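Local coordinates for putative enoyl-CoA hydratase (Streptomyces avermitilis, PDB 3GKB), which is of unconfirmed function but belongs to the crotonase family and is probably an enoyl-CoA hydratase or isomerase acting on acyl-CoA thioesters, at residues Asp91-His104 / Ala226-Trp240. Residues are numbered along the deposited sequence; the frame is centred on the assembly and turned at random.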
# COMPACT_ATOMS: atom_id res chain seq x y z
N ASP B 91 -23.75 8.51 12.35
CA ASP B 91 -23.31 7.92 11.07
C ASP B 91 -22.39 6.71 11.26
O ASP B 91 -21.64 6.34 10.35
CB ASP B 91 -22.58 8.95 10.21
CG ASP B 91 -23.39 10.20 9.96
OD1 ASP B 91 -24.56 10.07 9.54
OD2 ASP B 91 -22.84 11.31 10.19
N VAL B 92 -22.46 6.10 12.44
CA VAL B 92 -21.66 4.94 12.80
C VAL B 92 -22.62 3.94 13.47
O VAL B 92 -23.33 4.29 14.42
CB VAL B 92 -20.50 5.33 13.77
CG1 VAL B 92 -19.83 4.10 14.40
CG2 VAL B 92 -19.52 6.29 13.09
N ASN B 93 -22.67 2.71 12.96
CA ASN B 93 -23.52 1.69 13.58
C ASN B 93 -22.90 1.12 14.85
O ASN B 93 -21.73 1.40 15.17
CB ASN B 93 -23.96 0.63 12.57
CG ASN B 93 -22.86 -0.39 12.26
OD1 ASN B 93 -22.09 -0.77 13.12
ND2 ASN B 93 -22.86 -0.89 11.03
N VAL B 94 -23.70 0.32 15.55
CA VAL B 94 -23.34 -0.20 16.88
C VAL B 94 -22.04 -1.03 16.88
O VAL B 94 -21.28 -1.01 17.83
CB VAL B 94 -24.54 -0.98 17.52
CG1 VAL B 94 -24.74 -2.35 16.87
CG2 VAL B 94 -24.34 -1.13 19.01
N PHE B 95 -21.79 -1.74 15.78
CA PHE B 95 -20.58 -2.53 15.63
C PHE B 95 -19.37 -1.71 15.22
O PHE B 95 -18.26 -1.90 15.76
CB PHE B 95 -20.86 -3.67 14.67
CG PHE B 95 -21.95 -4.57 15.17
CD1 PHE B 95 -21.72 -5.37 16.30
CD2 PHE B 95 -23.21 -4.55 14.61
CE1 PHE B 95 -22.72 -6.17 16.81
CE2 PHE B 95 -24.22 -5.36 15.13
CZ PHE B 95 -23.97 -6.18 16.22
N GLN B 96 -19.57 -0.82 14.26
CA GLN B 96 -18.54 0.13 13.86
C GLN B 96 -18.10 0.99 15.04
O GLN B 96 -16.95 1.41 15.08
CB GLN B 96 -19.05 1.02 12.73
CG GLN B 96 -19.35 0.26 11.43
CD GLN B 96 -20.11 1.09 10.40
OE1 GLN B 96 -20.78 2.08 10.75
NE2 GLN B 96 -20.04 0.67 9.13
N ALA B 97 -18.98 1.20 16.02
CA ALA B 97 -18.63 2.04 17.17
C ALA B 97 -17.42 1.53 17.96
O ALA B 97 -16.69 2.36 18.50
CB ALA B 97 -19.82 2.20 18.11
N VAL B 98 -17.18 0.22 17.97
CA VAL B 98 -16.00 -0.35 18.65
C VAL B 98 -14.69 0.10 17.98
O VAL B 98 -13.83 0.75 18.60
CB VAL B 98 -16.04 -1.91 18.65
CG1 VAL B 98 -14.78 -2.50 19.31
CG2 VAL B 98 -17.34 -2.41 19.27
N GLY B 99 -14.54 -0.24 16.70
CA GLY B 99 -13.36 0.21 15.95
C GLY B 99 -13.23 1.73 15.89
O GLY B 99 -12.13 2.28 16.00
N GLU B 100 -14.34 2.44 15.76
CA GLU B 100 -14.27 3.89 15.72
C GLU B 100 -13.82 4.50 17.04
O GLU B 100 -13.09 5.48 17.04
CB GLU B 100 -15.60 4.48 15.21
CG GLU B 100 -15.83 4.16 13.72
CD GLU B 100 -14.68 4.63 12.85
OE1 GLU B 100 -14.55 5.85 12.59
OE2 GLU B 100 -13.89 3.76 12.44
N LEU B 101 -14.19 3.90 18.17
CA LEU B 101 -13.66 4.37 19.48
C LEU B 101 -12.13 4.18 19.52
O LEU B 101 -11.39 5.10 19.84
CB LEU B 101 -14.34 3.60 20.60
CG LEU B 101 -14.07 4.04 22.04
CD1 LEU B 101 -14.54 5.46 22.26
CD2 LEU B 101 -14.79 3.03 22.92
N ILE B 102 -11.66 3.01 19.12
CA ILE B 102 -10.22 2.72 19.08
C ILE B 102 -9.48 3.70 18.14
O ILE B 102 -8.41 4.26 18.48
CB ILE B 102 -9.95 1.25 18.64
CG1 ILE B 102 -10.46 0.27 19.70
CG2 ILE B 102 -8.46 1.02 18.39
CD1 ILE B 102 -10.66 -1.19 19.22
N ARG B 103 -10.01 3.88 16.94
CA ARG B 103 -9.34 4.73 15.93
C ARG B 103 -9.16 6.18 16.40
O ARG B 103 -8.22 6.84 15.98
CB ARG B 103 -10.15 4.79 14.63
CG ARG B 103 -10.01 3.59 13.71
CD ARG B 103 -10.09 3.98 12.23
NE ARG B 103 -11.26 4.78 11.93
CZ ARG B 103 -11.28 5.93 11.25
NH1 ARG B 103 -12.45 6.55 11.05
NH2 ARG B 103 -10.19 6.46 10.73
N HIS B 104 -10.08 6.67 17.23
CA HIS B 104 -10.04 8.06 17.72
C HIS B 104 -9.48 8.25 19.14
O HIS B 104 -9.49 9.37 19.69
CB HIS B 104 -11.43 8.67 17.57
CG HIS B 104 -11.87 8.75 16.14
ND1 HIS B 104 -12.68 7.80 15.56
CD2 HIS B 104 -11.59 9.65 15.17
CE1 HIS B 104 -12.89 8.12 14.30
NE2 HIS B 104 -12.25 9.25 14.04
N ALA B 226 -6.71 10.72 12.13
CA ALA B 226 -7.41 9.54 11.70
C ALA B 226 -8.05 9.79 10.35
O ALA B 226 -8.55 10.88 10.08
CB ALA B 226 -8.47 9.14 12.72
N ASP B 227 -8.06 8.74 9.52
CA ASP B 227 -8.56 8.79 8.17
C ASP B 227 -10.04 9.19 8.17
O ASP B 227 -10.79 8.89 9.09
CB ASP B 227 -8.36 7.43 7.47
CG ASP B 227 -7.01 7.31 6.77
OD1 ASP B 227 -5.98 6.85 7.36
OD2 ASP B 227 -6.98 7.67 5.56
N ASP B 228 -10.43 9.90 7.11
CA ASP B 228 -11.81 10.29 6.90
C ASP B 228 -12.52 9.10 6.27
O ASP B 228 -12.32 8.82 5.08
CB ASP B 228 -11.85 11.50 5.96
CG ASP B 228 -13.26 11.85 5.51
OD1 ASP B 228 -14.24 11.32 6.08
OD2 ASP B 228 -13.36 12.66 4.56
N LEU B 229 -13.32 8.38 7.07
CA LEU B 229 -14.06 7.20 6.57
C LEU B 229 -15.60 7.35 6.62
O LEU B 229 -16.33 6.36 6.51
CB LEU B 229 -13.66 5.94 7.37
CG LEU B 229 -12.17 5.62 7.45
CD1 LEU B 229 -11.89 4.34 8.27
CD2 LEU B 229 -11.55 5.47 6.07
N LYS B 230 -16.10 8.57 6.79
CA LYS B 230 -17.53 8.74 7.03
C LYS B 230 -18.38 8.11 5.92
O LYS B 230 -19.29 7.32 6.18
CB LYS B 230 -17.88 10.23 7.12
CG LYS B 230 -19.34 10.45 7.35
CD LYS B 230 -19.69 11.92 7.29
CE LYS B 230 -21.17 12.13 7.50
NZ LYS B 230 -21.47 13.58 7.54
N GLU B 231 -18.09 8.46 4.68
CA GLU B 231 -18.90 7.94 3.55
C GLU B 231 -18.73 6.44 3.36
O GLU B 231 -19.70 5.73 3.08
CB GLU B 231 -18.58 8.70 2.26
CG GLU B 231 -19.13 10.15 2.28
CD GLU B 231 -20.58 10.27 2.80
OE1 GLU B 231 -21.52 9.68 2.21
OE2 GLU B 231 -20.79 11.02 3.77
N GLY B 232 -17.50 5.96 3.56
CA GLY B 232 -17.24 4.52 3.42
C GLY B 232 -17.96 3.70 4.47
O GLY B 232 -18.49 2.62 4.16
N LEU B 233 -17.98 4.20 5.70
CA LEU B 233 -18.65 3.48 6.79
C LEU B 233 -20.16 3.45 6.57
O LEU B 233 -20.81 2.43 6.78
CB LEU B 233 -18.28 4.08 8.15
CG LEU B 233 -16.85 3.87 8.61
CD1 LEU B 233 -16.55 4.79 9.79
CD2 LEU B 233 -16.55 2.38 8.95
N LEU B 234 -20.73 4.56 6.10
CA LEU B 234 -22.14 4.57 5.73
C LEU B 234 -22.48 3.56 4.62
O LEU B 234 -23.49 2.83 4.71
CB LEU B 234 -22.60 5.98 5.37
CG LEU B 234 -22.79 6.92 6.58
CD1 LEU B 234 -22.87 8.36 6.14
CD2 LEU B 234 -24.04 6.49 7.40
N GLY B 235 -21.66 3.52 3.57
CA GLY B 235 -21.83 2.57 2.47
C GLY B 235 -21.76 1.11 2.92
O GLY B 235 -22.56 0.26 2.47
N GLU B 236 -20.82 0.83 3.82
CA GLU B 236 -20.67 -0.51 4.37
C GLU B 236 -21.90 -0.86 5.18
O GLU B 236 -22.43 -1.96 5.03
CB GLU B 236 -19.37 -0.66 5.20
CG GLU B 236 -19.27 -1.96 5.99
CD GLU B 236 -18.21 -1.91 7.08
OE1 GLU B 236 -18.61 -1.68 8.25
OE2 GLU B 236 -16.99 -2.09 6.78
N ASN B 237 -22.36 0.06 6.03
CA ASN B 237 -23.55 -0.17 6.82
C ASN B 237 -24.77 -0.53 5.98
O ASN B 237 -25.53 -1.46 6.33
CB ASN B 237 -23.88 1.05 7.68
CG ASN B 237 -25.16 0.86 8.43
OD1 ASN B 237 -25.23 0.05 9.37
ND2 ASN B 237 -26.22 1.49 7.95
N ASP B 238 -24.96 0.19 4.88
CA ASP B 238 -26.11 -0.02 4.00
C ASP B 238 -26.03 -1.41 3.35
O ASP B 238 -27.03 -2.14 3.23
CB ASP B 238 -26.17 1.05 2.91
CG ASP B 238 -26.58 2.41 3.45
OD1 ASP B 238 -27.16 2.47 4.55
OD2 ASP B 238 -26.30 3.43 2.78
N ALA B 239 -24.83 -1.76 2.89
CA ALA B 239 -24.61 -3.04 2.23
C ALA B 239 -24.80 -4.19 3.23
O ALA B 239 -25.42 -5.19 2.91
CB ALA B 239 -23.21 -3.09 1.59
N TRP B 240 -24.27 -4.01 4.44
CA TRP B 240 -24.34 -5.01 5.49
C TRP B 240 -25.78 -5.21 5.96
O TRP B 240 -26.25 -6.35 6.04
CB TRP B 240 -23.45 -4.57 6.64
CG TRP B 240 -23.61 -5.27 7.96
CD1 TRP B 240 -23.04 -6.48 8.36
CD2 TRP B 240 -24.31 -4.77 9.09
NE1 TRP B 240 -23.35 -6.73 9.67
CE2 TRP B 240 -24.12 -5.70 10.14
CE3 TRP B 240 -25.05 -3.61 9.33
CZ2 TRP B 240 -24.70 -5.51 11.39
CZ3 TRP B 240 -25.61 -3.42 10.58
CH2 TRP B 240 -25.45 -4.37 11.59
O HOH W 1 -19.66 7.27 9.02
O HOH W 2 -7.31 6.29 10.84
O HOH W 3 -14.28 8.91 9.91
O HOH W 4 -12.23 10.32 11.55
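Q96 and R103 reach from helix 96-103 to residues 226-240 in this crotonase-fold subunit. The helix runs nearly antiparallel to helix 230-240, at 163°, and side chains bridge the two. Q96 NE2 gives both hydrogens across the contact. One goes to E236 OE1 (2.9 Å), which it meets from above the carboxylate plane. The other goes to L233 O (3.0 Å), which also accepts the helical bond from N237 N, from the opposite face of its carbonyl plane. E236 is held further by G154 N and T156 OG1.

N93 and Q96 form a capping box. Q96 N donates to N93 OD1, and N93 N donates to Q96 OE1, so the box also fixes the rotation of both amides. With chi1 at 78°, N93 places CG between its backbone N and carbonyl carbon. Its ND2 then donates to N237 OD1 (3.0 Å) and also bonds G152 O. Beyond it, F95 CD2 lies 3.7 Å from W240 CZ2, with the ring planes 72° apart.

At the far end, R103 bends at chi2 and chi3 and holds E100 side-on. NE meets OE2 and NH1 meets OE1, while Y158 OH also bonds OE2. L233 CD1 packs against this carboxylate. R103 NH2 donates nearly in the guanidinium plane to D227 O (3.0 Å). The D227 side chain, through OD1, forms a salt bridge with R160 of a second subunit, which places this end beside the trimer interface. Water 2 links R103 NH2 to D227 N, and water 1 joins D91 O to K230 O. L229 CD1 sits over the centre of the guanidinium face, 3.4 Å from R103 CZ.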